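Local coordinates for cell division control protein 45 cdc45 putative (Entamoeba histolytica, PDB 6CC2) that is probably a replication factor of the Cdc45 family, related to the component of the eukaryotic CMG helicase, and may undergo a conformational switch that regulates DNA replication, at residues Ser30-Cys38 / Tyr203-Gln211; Thr274-Gly282 / Phe331-Leu339. All blocks are in the same frame, centred on the assembly; numbering follows the deposited sequence.

Interaction 1 of 2, residues Ser30-Cys38 / Tyr203-Gln211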
# COMPACT_ATOMS: atom_id res chain seq x y z
N SER A 30 7.88 8.20 -0.20
CA SER A 30 7.09 7.66 0.91
C SER A 30 6.81 6.16 0.70
O SER A 30 6.96 5.65 -0.40
CB SER A 30 5.82 8.46 1.05
OG SER A 30 4.99 8.29 -0.07
N PRO A 31 6.42 5.44 1.77
CA PRO A 31 6.44 3.96 1.71
C PRO A 31 5.19 3.33 1.10
O PRO A 31 4.39 2.66 1.76
CB PRO A 31 6.60 3.56 3.17
CG PRO A 31 6.66 4.83 3.98
CD PRO A 31 6.19 5.94 3.13
N THR A 32 4.99 3.54 -0.20
CA THR A 32 3.96 2.82 -0.95
C THR A 32 4.57 2.24 -2.21
O THR A 32 5.56 2.76 -2.72
CB THR A 32 2.78 3.75 -1.34
OG1 THR A 32 3.14 4.62 -2.38
CG2 THR A 32 2.28 4.56 -0.11
N VAL A 33 3.99 1.15 -2.70
CA VAL A 33 4.49 0.56 -3.94
C VAL A 33 4.31 1.54 -5.08
O VAL A 33 5.17 1.63 -5.98
CB VAL A 33 3.77 -0.77 -4.21
CG1 VAL A 33 4.17 -1.30 -5.60
CG2 VAL A 33 4.10 -1.80 -3.13
N ASP A 34 3.19 2.26 -5.10
CA ASP A 34 2.95 3.30 -6.12
C ASP A 34 4.08 4.32 -6.13
O ASP A 34 4.54 4.75 -7.20
CB ASP A 34 1.60 3.97 -5.84
CG ASP A 34 1.06 4.77 -7.01
OD1 ASP A 34 1.44 4.55 -8.19
OD2 ASP A 34 0.19 5.62 -6.73
N ALA A 35 4.55 4.73 -4.96
CA ALA A 35 5.66 5.67 -4.90
C ALA A 35 6.93 5.08 -5.50
O ALA A 35 7.65 5.78 -6.21
CB ALA A 35 5.91 6.11 -3.46
N ILE A 36 7.20 3.79 -5.26
CA ILE A 36 8.37 3.16 -5.87
C ILE A 36 8.22 3.15 -7.39
O ILE A 36 9.18 3.41 -8.14
CB ILE A 36 8.60 1.75 -5.34
CG1 ILE A 36 8.76 1.76 -3.81
CG2 ILE A 36 9.86 1.11 -5.97
CD1 ILE A 36 9.05 0.40 -3.20
N VAL A 37 7.01 2.85 -7.87
CA VAL A 37 6.75 2.88 -9.31
C VAL A 37 7.07 4.25 -9.89
O VAL A 37 7.69 4.38 -10.95
CB VAL A 37 5.29 2.48 -9.60
CG1 VAL A 37 4.89 2.83 -11.02
CG2 VAL A 37 5.08 0.98 -9.29
N CYS A 38 6.61 5.32 -9.21
CA CYS A 38 6.87 6.66 -9.69
C CYS A 38 8.37 6.93 -9.77
O CYS A 38 8.88 7.36 -10.81
CB CYS A 38 6.15 7.67 -8.79
SG CYS A 38 6.36 9.40 -9.26
N TYR A 203 4.95 -1.25 -14.84
CA TYR A 203 5.16 -0.56 -13.56
C TYR A 203 3.91 0.23 -13.19
O TYR A 203 3.44 0.17 -12.06
CB TYR A 203 6.39 0.33 -13.66
CG TYR A 203 7.66 -0.43 -14.05
CD1 TYR A 203 7.86 -1.73 -13.63
CD2 TYR A 203 8.63 0.17 -14.83
CE1 TYR A 203 9.01 -2.43 -13.99
CE2 TYR A 203 9.79 -0.52 -15.20
CZ TYR A 203 9.96 -1.83 -14.77
OH TYR A 203 11.08 -2.53 -15.11
N ALA A 204 3.36 0.98 -14.15
CA ALA A 204 2.17 1.76 -13.84
C ALA A 204 1.01 0.86 -13.43
O ALA A 204 0.20 1.23 -12.55
CB ALA A 204 1.77 2.61 -15.06
N ALA A 205 0.86 -0.30 -14.07
CA ALA A 205 -0.18 -1.24 -13.66
C ALA A 205 0.01 -1.67 -12.21
O ALA A 205 -0.96 -1.72 -11.44
CB ALA A 205 -0.20 -2.46 -14.58
N ILE A 206 1.26 -1.95 -11.81
CA ILE A 206 1.55 -2.33 -10.43
C ILE A 206 1.16 -1.21 -9.48
O ILE A 206 0.60 -1.46 -8.40
CB ILE A 206 3.03 -2.72 -10.28
CG1 ILE A 206 3.28 -4.01 -11.06
CG2 ILE A 206 3.42 -2.84 -8.79
CD1 ILE A 206 4.70 -4.41 -11.19
N GLY A 207 1.44 0.04 -9.88
CA GLY A 207 1.10 1.18 -9.03
C GLY A 207 -0.39 1.32 -8.78
O GLY A 207 -0.81 1.56 -7.65
N VAL A 208 -1.22 1.18 -9.82
CA VAL A 208 -2.64 1.33 -9.62
C VAL A 208 -3.22 0.10 -8.91
O VAL A 208 -4.16 0.22 -8.14
CB VAL A 208 -3.38 1.63 -10.93
CG1 VAL A 208 -3.41 0.44 -11.85
CG2 VAL A 208 -4.81 2.10 -10.62
N CYS A 209 -2.66 -1.09 -9.16
CA CYS A 209 -3.04 -2.24 -8.36
C CYS A 209 -2.74 -2.00 -6.88
O CYS A 209 -3.54 -2.38 -6.01
CB CYS A 209 -2.30 -3.49 -8.83
SG CYS A 209 -2.89 -4.12 -10.41
N ASP A 210 -1.59 -1.39 -6.57
CA ASP A 210 -1.27 -1.04 -5.18
C ASP A 210 -2.34 -0.13 -4.59
O ASP A 210 -2.79 -0.34 -3.45
CB ASP A 210 0.11 -0.36 -5.12
CG ASP A 210 0.46 0.10 -3.71
OD1 ASP A 210 0.36 -0.72 -2.77
OD2 ASP A 210 0.84 1.30 -3.54
N GLN A 211 -2.76 0.89 -5.33
CA GLN A 211 -3.84 1.76 -4.83
C GLN A 211 -5.09 0.96 -4.50
O GLN A 211 -5.76 1.21 -3.48
CB GLN A 211 -4.19 2.83 -5.85
CG GLN A 211 -3.20 3.96 -5.97
CD GLN A 211 -3.78 5.04 -6.85
OE1 GLN A 211 -4.18 4.79 -7.99
NE2 GLN A 211 -3.86 6.25 -6.31
O HOH W 1 1.87 0.02 -0.79
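Asp210 lays its carboxylate against the first turn of helix 33-48, meeting Asp34 N in a near-antiparallel helix pair whose short axes, 33-38 and 203-211, approach to 8.1 Å at 159°. Helix 33-48 follows strand 24-29 of the six-stranded parallel sheet, as in the DHH-like amino-terminal domain of the Cdc45/RecJ family, and helix 199-213, which carries 203-211, packs against helix 33-48. With CG anti to its own backbone N, Asp210 reaches across to accept from Asp34 N at OD2, 3.0 Å away. The bond is fairly straight, but the donor stands 47° out of the carboxylate plane. The first N-H groups of the helix and its dipole would probably favour the negative charge. Thr32 closes the same turn as N-cap, its OG1 accepting from Ala35 N and also hydrogen-bonded to Asp84 OD2.

The backbones come closest where Gly207 CA lies 4.0 Å from Asp34 CA, and Asp34 OD1 rests over Gly207 CA; glycine leaves room for the Asp34 carboxylate, which is held by Ser181 OG and the backbone N of Val182 and Gly183. One turn on, Val37 is a knob among Tyr203, Ala204, Ile206 and Gly207, its two methyls straddling Tyr203 O, with CG1 3.2 Å from that oxygen. On the flank, the Val33 and Ile206 side chains cross obliquely, CG1 of Val33 3.6 Å from CG2 of Ile206. The other Asp210 oxygen is bridged to the helix start by one water, which donates to OD1 at 2.6 Å and accepts from Val33 N at 3.1 Å.

Interaction 2 of 2, residues Thr274-Gly282 / Phe331-Leu339; sequences TREIASKLG and FYHFENLFL
Helix 275-281 runs beside an irregular connection that leaves helix 315-331, takes a positive-phi step at His333 and a short 3-10 turn at 335-337, then enters strand 338-344; the nearest CA pair is Lys280 and Tyr332, 6.3 Å apart. Phe334 fills the interface. Its side chain leaves the backbone toward the helix with CG between the backbone N and the carbonyl carbon (chi1 50°), a torsion that sets the ring face under Ile277 CG2. That methyl stands over the ring centre, 4.2 Å from the centroid and 11° off the normal, a CH-pi contact. The other branch of Ile277 turns so that CD1 meets Phe334 CB at 3.6 Å and also reaches Leu337 CD1. Lys280 CD lies at the ring edge, near its plane.

Tyr332 is sandwiched: Phe331 CD1 lies over one face, and Leu281 CD2 covers the opposite face, offset toward the rim and 3.9 Å from the centroid. That same methyl touches Phe334 CE2, so Leu281 joins the two aromatic residues.

Beside these apolar contacts the extended Lys280 chain donates from NZ to His333 O at 2.7 Å, in the carbonyl plane with a C=O···N angle of 148°. NZ also forms a salt bridge with Glu276 OE2, one turn back, at 3.1 Å; two oxygens thus grip the ammonium where Lys280 and Glu276 are partly exposed. The arrangement is helix-to-loop packing: helix 275-281 meets, through aromatic and aliphatic side chains, the connection from helix 315-331 to strand 338-344, an outer strand of the small mixed sheet, beside 251-257.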
# COMPACT_ATOMS: atom_id res chain seq x y z
N THR A 274 -8.38 -13.96 1.44
CA THR A 274 -8.83 -12.79 0.69
C THR A 274 -9.87 -12.07 1.55
O THR A 274 -10.99 -12.54 1.73
CB THR A 274 -9.38 -13.18 -0.67
OG1 THR A 274 -8.34 -13.87 -1.42
CG2 THR A 274 -9.83 -11.96 -1.45
N ARG A 275 -9.49 -10.90 2.08
CA ARG A 275 -10.18 -10.35 3.23
C ARG A 275 -11.62 -9.99 2.94
O ARG A 275 -12.50 -10.24 3.77
CB ARG A 275 -9.41 -9.14 3.76
CG ARG A 275 -8.02 -9.53 4.18
CD ARG A 275 -7.19 -8.38 4.72
NE ARG A 275 -5.82 -8.82 4.92
CZ ARG A 275 -4.83 -8.04 5.33
NH1 ARG A 275 -5.05 -6.75 5.60
NH2 ARG A 275 -3.60 -8.54 5.45
N GLU A 276 -11.88 -9.33 1.81
CA GLU A 276 -13.25 -8.89 1.55
C GLU A 276 -14.15 -10.08 1.30
O GLU A 276 -15.31 -10.09 1.72
CB GLU A 276 -13.29 -7.94 0.34
CG GLU A 276 -14.73 -7.54 -0.04
CD GLU A 276 -14.79 -6.50 -1.15
OE1 GLU A 276 -13.95 -5.57 -1.15
OE2 GLU A 276 -15.68 -6.61 -2.01
N ILE A 277 -13.61 -11.12 0.65
CA ILE A 277 -14.42 -12.30 0.34
C ILE A 277 -14.67 -13.12 1.60
O ILE A 277 -15.80 -13.52 1.89
CB ILE A 277 -13.71 -13.13 -0.75
CG1 ILE A 277 -13.36 -12.24 -1.93
CG2 ILE A 277 -14.56 -14.29 -1.18
CD1 ILE A 277 -14.52 -11.46 -2.52
N ALA A 278 -13.61 -13.35 2.39
CA ALA A 278 -13.79 -14.08 3.64
C ALA A 278 -14.79 -13.40 4.56
O ALA A 278 -15.61 -14.06 5.21
CB ALA A 278 -12.44 -14.24 4.33
N SER A 279 -14.75 -12.07 4.62
CA SER A 279 -15.68 -11.34 5.46
C SER A 279 -17.12 -11.55 5.00
O SER A 279 -18.02 -11.73 5.81
CB SER A 279 -15.35 -9.85 5.46
OG SER A 279 -14.07 -9.62 6.04
N LYS A 280 -17.35 -11.52 3.69
CA LYS A 280 -18.70 -11.65 3.15
C LYS A 280 -19.20 -13.09 3.22
O LYS A 280 -20.40 -13.30 3.32
CB LYS A 280 -18.73 -11.14 1.72
CG LYS A 280 -18.61 -9.63 1.65
CD LYS A 280 -18.56 -9.11 0.22
CE LYS A 280 -18.61 -7.58 0.20
NZ LYS A 280 -18.59 -7.03 -1.17
N LEU A 281 -18.30 -14.07 3.14
CA LEU A 281 -18.70 -15.46 3.30
C LEU A 281 -18.86 -15.86 4.76
O LEU A 281 -19.38 -16.95 5.02
CB LEU A 281 -17.69 -16.38 2.63
CG LEU A 281 -17.56 -16.29 1.12
CD1 LEU A 281 -16.39 -17.13 0.64
CD2 LEU A 281 -18.85 -16.74 0.45
N GLY A 282 -18.44 -15.03 5.70
CA GLY A 282 -18.61 -15.35 7.10
C GLY A 282 -17.75 -16.49 7.60
O GLY A 282 -18.10 -17.13 8.59
N PHE A 331 -24.80 -13.91 -5.00
CA PHE A 331 -25.57 -14.15 -3.78
C PHE A 331 -25.04 -13.32 -2.62
O PHE A 331 -25.81 -12.71 -1.88
CB PHE A 331 -25.55 -15.64 -3.45
CG PHE A 331 -26.49 -16.04 -2.34
CD1 PHE A 331 -26.11 -15.89 -1.01
CD2 PHE A 331 -27.73 -16.58 -2.63
CE1 PHE A 331 -26.97 -16.25 0.00
CE2 PHE A 331 -28.59 -16.95 -1.60
CZ PHE A 331 -28.20 -16.78 -0.28
N TYR A 332 -23.71 -13.29 -2.44
CA TYR A 332 -23.07 -12.58 -1.35
C TYR A 332 -22.56 -11.21 -1.76
O TYR A 332 -21.84 -10.56 -0.98
CB TYR A 332 -21.90 -13.41 -0.80
CG TYR A 332 -22.32 -14.73 -0.17
CD1 TYR A 332 -22.84 -14.77 1.12
CD2 TYR A 332 -22.17 -15.92 -0.86
CE1 TYR A 332 -23.22 -15.97 1.69
CE2 TYR A 332 -22.54 -17.13 -0.29
CZ TYR A 332 -23.07 -17.15 0.98
OH TYR A 332 -23.44 -18.34 1.55
N HIS A 333 -22.83 -10.78 -2.99
CA HIS A 333 -22.49 -9.43 -3.46
C HIS A 333 -20.99 -9.12 -3.33
O HIS A 333 -20.58 -8.15 -2.68
CB HIS A 333 -23.34 -8.40 -2.73
CG HIS A 333 -24.81 -8.63 -2.87
ND1 HIS A 333 -25.58 -9.18 -1.86
CD2 HIS A 333 -25.66 -8.41 -3.90
CE1 HIS A 333 -26.83 -9.27 -2.26
NE2 HIS A 333 -26.91 -8.82 -3.50
N PHE A 334 -20.18 -9.94 -3.99
CA PHE A 334 -18.79 -9.57 -4.25
C PHE A 334 -18.50 -9.75 -5.74
O PHE A 334 -17.51 -10.36 -6.15
CB PHE A 334 -17.78 -10.34 -3.37
CG PHE A 334 -17.96 -11.85 -3.33
CD1 PHE A 334 -17.41 -12.65 -4.31
CD2 PHE A 334 -18.61 -12.45 -2.27
CE1 PHE A 334 -17.54 -14.02 -4.26
CE2 PHE A 334 -18.75 -13.82 -2.20
CZ PHE A 334 -18.21 -14.62 -3.20
N GLU A 335 -19.34 -9.13 -6.57
CA GLU A 335 -19.15 -9.21 -8.02
C GLU A 335 -17.87 -8.53 -8.47
O GLU A 335 -17.35 -8.88 -9.54
CB GLU A 335 -20.34 -8.56 -8.73
CG GLU A 335 -21.70 -9.22 -8.46
CD GLU A 335 -22.36 -8.71 -7.18
OE1 GLU A 335 -21.71 -8.00 -6.39
OE2 GLU A 335 -23.55 -9.03 -6.98
N ASN A 336 -17.37 -7.56 -7.70
CA ASN A 336 -16.08 -6.92 -8.00
C ASN A 336 -14.91 -7.87 -7.78
O ASN A 336 -13.75 -7.45 -7.94
CB ASN A 336 -15.87 -5.67 -7.15
CG ASN A 336 -16.61 -4.47 -7.69
OD1 ASN A 336 -16.99 -4.44 -8.86
ND2 ASN A 336 -16.81 -3.48 -6.84
N LEU A 337 -15.15 -9.11 -7.38
CA LEU A 337 -14.06 -10.08 -7.36
C LEU A 337 -13.53 -10.32 -8.77
O LEU A 337 -12.36 -10.67 -8.94
CB LEU A 337 -14.54 -11.38 -6.75
CG LEU A 337 -13.49 -12.49 -6.63
CD1 LEU A 337 -12.33 -12.07 -5.77
CD2 LEU A 337 -14.16 -13.72 -6.09
N PHE A 338 -14.37 -10.15 -9.79
CA PHE A 338 -13.95 -10.39 -11.17
C PHE A 338 -13.58 -9.05 -11.78
O PHE A 338 -14.45 -8.21 -12.03
CB PHE A 338 -15.05 -11.10 -11.95
CG PHE A 338 -15.36 -12.46 -11.40
CD1 PHE A 338 -14.57 -13.54 -11.72
CD2 PHE A 338 -16.43 -12.64 -10.53
CE1 PHE A 338 -14.84 -14.80 -11.21
CE2 PHE A 338 -16.70 -13.89 -10.01
CZ PHE A 338 -15.90 -14.97 -10.36
N LEU A 339 -12.29 -8.85 -11.99
CA LEU A 339 -11.75 -7.64 -12.57
C LEU A 339 -10.64 -8.03 -13.53
O LEU A 339 -9.99 -9.07 -13.34
CB LEU A 339 -11.17 -6.69 -11.51
CG LEU A 339 -12.14 -6.17 -10.45
CD1 LEU A 339 -11.32 -5.44 -9.37
CD2 LEU A 339 -13.16 -5.26 -11.04

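Overall arrangement
The two contacts lie in series along the chain, with centres 24 Å apart and nearest atoms about 9 Å apart, and do not touch. Interaction 1 is buried, its centre about 8 Å from that of the chain, and joins two helices far apart in sequence. Interaction 2 lies about 20 Å from the chain centre, is only partly buried, and packs a helix on a nearby helix-to-strand connection. Helix 219-233 links their surroundings, touching Ala204 and Val208 in one and Asn336 and Leu339 in the other. Chemistry follows place: interaction 1 combines close aliphatic packing with buried carboxylates bound to N-H and hydroxyl groups, whereas interaction 2 rests on methyl-to-ring contacts, with a lysine shared between a main-chain carbonyl and a glutamate.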